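Local structure of microtubule-associated serine/threonine-protein kinase 3 (Homo sapiens, 3KHF) at residues A[15-20]-A[85-90]. The protein is a human serine/threonine protein kinase associated with microtubules, whose PDZ domain, the part described here, probably binds C-terminal peptide tails of partner proteins. Residues are numbered along the deposited sequence; the frame is centred on the assembly and turned at random. Where two conformers were deposited one is given.
Sequences YGFSLR and ISLRTT
Ile85 sets its CG2 methyl over one face of the Tyr15 ring, a CH-pi contact in which the carbon lies 4.2 Å from the ring centroid and 21° off the ring normal. The methyl is displaced toward the rim, so its closest approach is to Tyr15 CE1, 3.9 Å from Ile85 CG2, with CD1 and CZ little farther. With CG1 of Ile85 anti to the backbone N (chi1 -170°), the CG2 branch falls between the backbone N and the carbonyl carbon, and from there it reaches the phenol; the two side chains cross at about a right angle. At the far end of the ring the hydroxyl is hydrogen-bonded to Gly82 O, which holds that end in place.

Tyr15, Gly16 and Phe17 match the last three positions of the GLGF motif, the carboxylate-binding loop of PDZ domains; the motif ends on Phe17, the first residue of strand 17-25. That strand and helix 71-80 border the groove where such domains usually receive a peptide C-terminus. As a worked example, side chains of this GLGF-type loop and of the first residue of the strand after it pack on strand 84-90 with no hydrogen bond between the two segments.

Apolar packing continues the join two residues further along each segment. Leu87 CD1 lies oblique to the Phe17 ring, 4.3 Å from Phe17 CZ, a looser touch than the one at Tyr15. Leu78 of helix 71-80 meets both Phe17 and Ile85, while Ile8 of strand 6-9 packs against Tyr15, Ile85 and Leu87.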
# COMPACT_ATOMS: atom_id res chain seq x y z
N TYR A 15 -5.58 9.37 4.56
CA TYR A 15 -5.35 9.32 3.11
C TYR A 15 -6.56 8.73 2.38
O TYR A 15 -6.81 9.06 1.23
CB TYR A 15 -4.09 8.53 2.80
CG TYR A 15 -2.87 9.15 3.42
CD1 TYR A 15 -2.45 10.44 3.07
CD2 TYR A 15 -2.17 8.49 4.42
CE1 TYR A 15 -1.36 11.03 3.69
CE2 TYR A 15 -1.07 9.07 5.03
CZ TYR A 15 -0.66 10.33 4.66
OH TYR A 15 0.43 10.88 5.29
N GLY A 16 -7.26 7.81 3.02
CA GLY A 16 -8.45 7.23 2.44
C GLY A 16 -8.26 5.90 1.74
O GLY A 16 -8.85 5.66 0.69
N PHE A 17 -7.40 5.04 2.27
CA PHE A 17 -7.28 3.68 1.76
C PHE A 17 -7.07 2.70 2.87
O PHE A 17 -6.72 3.09 3.98
CB PHE A 17 -6.18 3.58 0.69
CG PHE A 17 -4.76 3.74 1.18
CD1 PHE A 17 -3.96 2.63 1.44
CD2 PHE A 17 -4.19 4.99 1.29
CE1 PHE A 17 -2.64 2.77 1.81
CE2 PHE A 17 -2.88 5.15 1.66
CZ PHE A 17 -2.09 4.02 1.92
N SER A 18 -7.30 1.43 2.57
CA SER A 18 -6.96 0.39 3.53
C SER A 18 -5.92 -0.52 2.93
O SER A 18 -5.78 -0.64 1.71
CB SER A 18 -8.17 -0.43 3.93
OG SER A 18 -8.55 -1.29 2.91
N LEU A 19 -5.16 -1.17 3.79
CA LEU A 19 -4.15 -2.12 3.32
C LEU A 19 -4.07 -3.31 4.23
O LEU A 19 -4.42 -3.25 5.42
CB LEU A 19 -2.80 -1.46 3.12
CG LEU A 19 -1.92 -1.19 4.33
CD1 LEU A 19 -0.54 -0.72 3.84
CD2 LEU A 19 -2.51 -0.14 5.26
N ARG A 20 -3.63 -4.42 3.63
CA ARG A 20 -3.35 -5.63 4.36
C ARG A 20 -1.87 -5.93 4.24
O ARG A 20 -1.25 -5.63 3.22
CB ARG A 20 -4.15 -6.86 3.87
CG ARG A 20 -5.65 -6.74 3.99
CD ARG A 20 -6.36 -7.98 3.53
NE ARG A 20 -7.81 -7.76 3.54
CZ ARG A 20 -8.59 -7.98 4.59
NH1 ARG A 20 -8.10 -8.48 5.72
NH2 ARG A 20 -9.89 -7.70 4.51
N ILE A 85 2.38 12.35 0.79
CA ILE A 85 3.11 11.06 0.87
C ILE A 85 3.37 10.60 -0.57
O ILE A 85 2.54 10.84 -1.46
CB ILE A 85 2.31 9.99 1.68
CG1 ILE A 85 3.14 8.73 1.97
CG2 ILE A 85 1.04 9.62 0.98
CD1 ILE A 85 2.49 7.82 3.03
N SER A 86 4.52 9.96 -0.78
CA SER A 86 4.89 9.42 -2.07
C SER A 86 4.91 7.89 -1.94
O SER A 86 5.63 7.34 -1.09
CB SER A 86 6.26 9.97 -2.47
OG SER A 86 6.68 9.52 -3.73
N LEU A 87 4.12 7.21 -2.77
CA LEU A 87 4.04 5.76 -2.75
C LEU A 87 4.49 5.21 -4.08
O LEU A 87 3.91 5.57 -5.11
CB LEU A 87 2.60 5.31 -2.53
CG LEU A 87 1.94 5.76 -1.22
CD1 LEU A 87 0.50 5.30 -1.20
CD2 LEU A 87 2.66 5.27 0.03
N ARG A 88 5.45 4.28 -4.08
CA ARG A 88 5.75 3.48 -5.25
C ARG A 88 4.94 2.21 -5.15
O ARG A 88 4.92 1.57 -4.10
CB ARG A 88 7.23 3.16 -5.38
CG ARG A 88 8.05 4.36 -5.74
CD ARG A 88 9.51 4.04 -5.96
NE ARG A 88 9.72 3.01 -6.96
CZ ARG A 88 10.84 2.31 -7.10
NH1 ARG A 88 11.89 2.53 -6.31
NH2 ARG A 88 10.91 1.37 -8.04
N THR A 89 4.25 1.88 -6.23
CA THR A 89 3.37 0.73 -6.27
C THR A 89 3.52 -0.08 -7.55
O THR A 89 3.95 0.44 -8.59
CB THR A 89 1.90 1.14 -6.20
OG1 THR A 89 1.50 1.80 -7.41
CG2 THR A 89 1.66 2.06 -5.02
N THR A 90 3.08 -1.33 -7.49
CA THR A 90 3.04 -2.19 -8.65
C THR A 90 1.79 -3.07 -8.58
O THR A 90 1.42 -3.55 -7.52
CB THR A 90 4.38 -2.96 -8.75
OG1 THR A 90 4.44 -3.62 -10.02
CG2 THR A 90 4.55 -3.92 -7.61